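Local coordinates for protein CurF (Lyngbya majuscula, PDB 2Q35) that probably decarboxylates an acyl intermediate during polyketide chain beta-branching, as the crotonase-type ECH2 domain of a larger biosynthetic protein, at residues Thr7-Gly10 / Val14-Thr17; Leu140-Lys145 / Glu149-Met154. The protein carries 1 engineered substitution. One frame throughout, in Å; residues are numbered along the deposited sequence.

Interaction 1. Residues Thr7-Gly10 / Val14-Thr17; sequences TELG and VQIT
T7 and Q15 stand side by side on one face of a two-stranded antiparallel hairpin, their side chains pointing the same way. T7 OG1 lies 3.7 Å from Q15 CB, because a chi1 of 52° tucks the hydroxyl between the backbone N and the carbonyl carbon. Beneath them the backbones form a hydrogen-bonded pair: T7 N gives its hydrogen to Q15 O at 2.9 Å, and Q15 N returns one to T7 O at 2.8 Å. The Q15 chain runs extended, with CG anti to the backbone N (chi1 -177°), and L9 lies aslant to it, its CD1 3.9 Å from Q15 OE1. This is the N-terminal hairpin at the edge of the crotonase beta sheet. A classic beta bulge interrupts its pairing, since L9 and G10 both face the single residue preceding V14. At the amide of Q15 the two ends are held separately. Q15 NE2 donates to T17 OG1 at 2.9 Å, nearly in the amide plane, while OE1 is hydrogen-bonded to Q186 of helix 178-192. A water spans the strands, 2.8 Å from T7 OG1, and also bonds to T17 OG1. It donates to Q15 O at 3.1 Å, giving that carbonyl two donors. On the other face, the non-hydrogen-bonded pair E8 and V14 brings E8 CG within 4.3 Å of V14 CG1, while the E8 carboxylate reaches on to Y48.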
loop_
_atom_site.group_PDB
_atom_site.type_symbol
_atom_site.label_atom_id
_atom_site.label_comp_id
_atom_site.label_asym_id
_atom_site.label_seq_id
_atom_site.Cartn_x
_atom_site.Cartn_y
_atom_site.Cartn_z
ATOM N N THR A 7 -27.669 7.349 19.056
ATOM C CA THR A 7 -28.427 6.231 19.607
ATOM C C THR A 7 -27.508 5.096 20.063
ATOM O O THR A 7 -26.388 4.931 19.544
ATOM C CB THR A 7 -29.439 5.664 18.578
ATOM O OG1 THR A 7 -28.752 5.371 17.348
ATOM C CG2 THR A 7 -30.586 6.679 18.337
ATOM N N GLU A 8 -27.989 4.316 21.036
ATOM C CA GLU A 8 -27.254 3.177 21.597
ATOM C C GLU A 8 -27.656 1.889 20.918
ATOM O O GLU A 8 -28.861 1.587 20.803
ATOM C CB GLU A 8 -27.509 3.062 23.096
ATOM C CG GLU A 8 -26.796 4.167 23.900
ATOM C CD GLU A 8 -27.164 4.170 25.373
ATOM O OE1 GLU A 8 -28.054 3.373 25.761
ATOM O OE2 GLU A 8 -26.541 4.958 26.129
ATOM N N LEU A 9 -26.652 1.126 20.500
ATOM C CA LEU A 9 -26.887 -0.152 19.819
ATOM C C LEU A 9 -26.613 -1.368 20.698
ATOM O O LEU A 9 -26.927 -2.511 20.277
ATOM C CB LEU A 9 -26.041 -0.236 18.548
ATOM C CG LEU A 9 -26.250 0.905 17.555
ATOM C CD1 LEU A 9 -25.432 0.650 16.315
ATOM C CD2 LEU A 9 -27.725 1.132 17.260
ATOM N N GLY A 10 -26.075 -1.135 21.905
ATOM C CA GLY A 10 -25.772 -2.224 22.835
ATOM C C GLY A 10 -24.288 -2.573 22.878
ATOM O O GLY A 10 -23.591 -2.415 21.875
ATOM N N VAL A 14 -22.306 2.641 19.595
ATOM C CA VAL A 14 -23.286 3.732 19.416
ATOM C C VAL A 14 -23.308 4.219 17.981
ATOM O O VAL A 14 -22.364 4.001 17.239
ATOM C CB VAL A 14 -23.074 4.912 20.412
ATOM C CG1 VAL A 14 -23.064 4.391 21.824
ATOM C CG2 VAL A 14 -21.805 5.651 20.077
ATOM N N GLN A 15 -24.412 4.836 17.588
ATOM C CA GLN A 15 -24.545 5.327 16.240
ATOM C C GLN A 15 -24.805 6.823 16.259
ATOM O O GLN A 15 -25.690 7.295 16.977
ATOM C CB GLN A 15 -25.691 4.560 15.531
ATOM C CG GLN A 15 -25.879 4.946 14.054
ATOM C CD GLN A 15 -27.010 4.149 13.400
ATOM O OE1 GLN A 15 -27.094 2.945 13.601
ATOM N NE2 GLN A 15 -27.898 4.829 12.666
ATOM N N ILE A 16 -24.029 7.564 15.460
ATOM C CA ILE A 16 -24.262 9.003 15.251
ATOM C C ILE A 16 -24.754 9.163 13.828
ATOM O O ILE A 16 -24.048 8.808 12.881
ATOM C CB ILE A 16 -22.979 9.819 15.466
ATOM C CG1 ILE A 16 -22.558 9.746 16.951
ATOM C CG2 ILE A 16 -23.186 11.274 15.024
ATOM C CD1 ILE A 16 -21.189 10.466 17.311
ATOM N N THR A 17 -25.975 9.672 13.687
ATOM C CA THR A 17 -26.662 9.702 12.411
ATOM C C THR A 17 -26.866 11.130 12.008
ATOM O O THR A 17 -27.509 11.887 12.731
ATOM C CB THR A 17 -28.054 9.011 12.527
ATOM O OG1 THR A 17 -27.854 7.687 13.024
ATOM C CG2 THR A 17 -28.759 8.940 11.180
HETATM O O HOH W 1 -28.494 7.695 15.770
#

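Interaction 2. Residues Leu140-Lys145 / Glu149-Met154; sequences LILREK and ELAQEM
Helices 138-146 and 148-157 form a helical hairpin with a short turn in this crotonase-type subunit, and L142, R143 and A151 make its closest meeting. Where they pack, the short segments run roughly antiparallel at 141°, with axes approaching to 8.1 Å, a spacing that suits the small side chain of A151. Its methyl group points toward segment 140-145 and touches L142 in two places, with A151 CB 3.6 Å from L142 CB and equally near to L142 C. Beyond this point the L142 side chain reaches along the second helix, its CD2 4.1 Å from A151 CA and, more loosely, 4.5 Å from M154 CB. L107 and L110 of helix 104-110 cover L142 from elsewhere in the chain, and L166 packs on M154, so this part of the interface is apolar and buried. R143 flanks the methyl beside L142. Its chain bends at chi3 (-85°), and the guanidinium bonds through NH1 to the carbonyl O of L207 of the second subunit, so the pair's flank is part of the trimer interface. Of the arginine side chain, the aliphatic stem does the touching, with R143 CG 3.7 Å from A151 CB.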
loop_
_atom_site.group_PDB
_atom_site.type_symbol
_atom_site.label_atom_id
_atom_site.label_comp_id
_atom_site.label_asym_id
_atom_site.label_seq_id
_atom_site.Cartn_x
_atom_site.Cartn_y
_atom_site.Cartn_z
ATOM N N LEU A 140 -2.800 13.090 1.836
ATOM C CA LEU A 140 -2.299 12.243 2.906
ATOM C C LEU A 140 -3.267 11.093 3.173
ATOM O O LEU A 140 -2.887 9.917 3.150
ATOM C CB LEU A 140 -2.096 13.055 4.197
ATOM C CG LEU A 140 -1.614 12.270 5.430
ATOM C CD1 LEU A 140 -0.176 11.809 5.262
ATOM C CD2 LEU A 140 -1.739 13.101 6.702
ATOM N N ILE A 141 -4.516 11.450 3.425
ATOM C CA ILE A 141 -5.514 10.465 3.848
ATOM C C ILE A 141 -5.884 9.519 2.698
ATOM O O ILE A 141 -5.932 8.300 2.899
ATOM C CB ILE A 141 -6.737 11.163 4.471
ATOM C CG1 ILE A 141 -6.362 11.815 5.809
ATOM C CG2 ILE A 141 -7.873 10.170 4.718
ATOM C CD1 ILE A 141 -6.010 10.811 6.981
ATOM N N LEU A 142 -6.105 10.046 1.493
ATOM C CA LEU A 142 -6.461 9.128 0.395
ATOM C C LEU A 142 -5.359 8.145 0.035
ATOM O O LEU A 142 -5.638 6.972 -0.228
ATOM C CB LEU A 142 -6.890 9.907 -0.845
ATOM C CG LEU A 142 -8.412 9.966 -0.948
ATOM C CD1 LEU A 142 -9.017 10.987 0.028
ATOM C CD2 LEU A 142 -8.811 10.236 -2.400
ATOM N N ARG A 143 -4.112 8.602 0.012
ATOM C CA ARG A 143 -3.008 7.706 -0.315
ATOM C C ARG A 143 -2.860 6.632 0.749
ATOM O O ARG A 143 -2.635 5.466 0.425
ATOM C CB ARG A 143 -1.695 8.470 -0.539
ATOM C CG ARG A 143 -1.797 9.365 -1.753
ATOM C CD ARG A 143 -0.478 9.699 -2.395
ATOM N NE ARG A 143 0.179 10.838 -1.768
ATOM C CZ ARG A 143 1.185 11.505 -2.333
ATOM N NH1 ARG A 143 1.624 11.148 -3.532
ATOM N NH2 ARG A 143 1.752 12.526 -1.703
ATOM N N GLU A 144 -3.012 7.015 2.014
ATOM C CA GLU A 144 -2.911 6.049 3.102
ATOM C C GLU A 144 -4.016 5.008 3.022
ATOM O O GLU A 144 -3.748 3.820 3.171
ATOM C CB GLU A 144 -2.895 6.745 4.473
ATOM C CG GLU A 144 -2.972 5.794 5.682
ATOM C CD GLU A 144 -1.649 5.094 6.002
ATOM O OE1 GLU A 144 -0.634 5.320 5.295
ATOM O OE2 GLU A 144 -1.633 4.300 6.978
ATOM N N LYS A 145 -5.229 5.441 2.730
ATOM C CA LYS A 145 -6.381 4.567 2.920
ATOM C C LYS A 145 -6.958 3.926 1.674
ATOM O O LYS A 145 -7.438 2.788 1.749
ATOM C CB LYS A 145 -7.455 5.275 3.711
ATOM C CG LYS A 145 -6.892 5.850 5.000
ATOM C CD LYS A 145 -7.951 5.937 6.031
ATOM C CE LYS A 145 -7.379 6.528 7.307
ATOM N NZ LYS A 145 -8.429 6.443 8.347
ATOM N N GLU A 149 -2.663 4.901 -6.100
ATOM C CA GLU A 149 -3.209 4.995 -7.465
ATOM C C GLU A 149 -4.659 5.421 -7.606
ATOM O O GLU A 149 -4.962 6.266 -8.450
ATOM C CB GLU A 149 -2.980 3.714 -8.247
ATOM C CG GLU A 149 -1.856 3.852 -9.225
ATOM C CD GLU A 149 -0.497 3.927 -8.551
ATOM O OE1 GLU A 149 -0.009 2.841 -8.145
ATOM O OE2 GLU A 149 0.076 5.052 -8.470
ATOM N N LEU A 150 -5.553 4.836 -6.811
ATOM C CA LEU A 150 -6.911 5.360 -6.746
ATOM C C LEU A 150 -6.847 6.794 -6.273
ATOM O O LEU A 150 -7.538 7.648 -6.807
ATOM C CB LEU A 150 -7.826 4.564 -5.793
ATOM C CG LEU A 150 -8.902 3.647 -6.395
ATOM C CD1 LEU A 150 -9.812 3.126 -5.292
ATOM C CD2 LEU A 150 -9.731 4.289 -7.511
ATOM N N ALA A 151 -6.031 7.051 -5.252
ATOM C CA ALA A 151 -5.951 8.400 -4.712
ATOM C C ALA A 151 -5.577 9.373 -5.839
ATOM O O ALA A 151 -6.238 10.393 -6.016
ATOM C CB ALA A 151 -4.943 8.463 -3.562
ATOM N N GLN A 152 -4.539 9.032 -6.597
ATOM C CA GLN A 152 -4.062 9.861 -7.724
ATOM C C GLN A 152 -5.191 10.162 -8.718
ATOM O O GLN A 152 -5.458 11.313 -9.089
ATOM C CB GLN A 152 -2.961 9.085 -8.457
ATOM C CG GLN A 152 -2.097 9.884 -9.359
ATOM C CD GLN A 152 -0.851 10.391 -8.671
ATOM O OE1 GLN A 152 -0.807 10.532 -7.450
ATOM N NE2 GLN A 152 0.163 10.666 -9.453
ATOM N N GLU A 153 -5.883 9.125 -9.146
ATOM C CA GLU A 153 -6.870 9.348 -10.197
ATOM C C GLU A 153 -8.076 10.137 -9.692
ATOM O O GLU A 153 -8.562 11.039 -10.386
ATOM C CB GLU A 153 -7.320 8.037 -10.822
ATOM C CG GLU A 153 -8.164 8.268 -12.072
ATOM C CD GLU A 153 -8.818 6.998 -12.588
ATOM O OE1 GLU A 153 -8.083 6.082 -12.998
ATOM O OE2 GLU A 153 -10.066 6.917 -12.599
ATOM N N MET A 154 -8.562 9.794 -8.504
ATOM C CA MET A 154 -9.711 10.502 -7.949
ATOM C C MET A 154 -9.392 11.984 -7.714
ATOM O O MET A 154 -10.200 12.845 -8.009
ATOM C CB MET A 154 -10.190 9.864 -6.641
ATOM C CG MET A 154 -10.749 8.462 -6.823
ATOM S SD MET A 154 -11.388 7.799 -5.289
ATOM C CE MET A 154 -12.852 8.780 -5.086
#

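In the fold
From the N terminus, the chain first closes interaction 1, a hairpin with three residues between its segments. Strand 13-18 then lies between strand 4-10 and the parallel strand 50-54, so the hairpin forms one edge of the six-stranded sheet within the chain. After the remaining sheet strands up to 114-118 and several helices, interaction 2 closes an equally short loop between helices 138-146 and 148-157. The two contacts follow in series, neither nested nor crossed, with centres 30 Å apart on opposite sides of the chain's centre. Interaction 1 ties sheet to helix 178-192, whereas interaction 2 packs against helices 104-110 and 163-168, while other residues of segment 140-145 lie on helix 197-230.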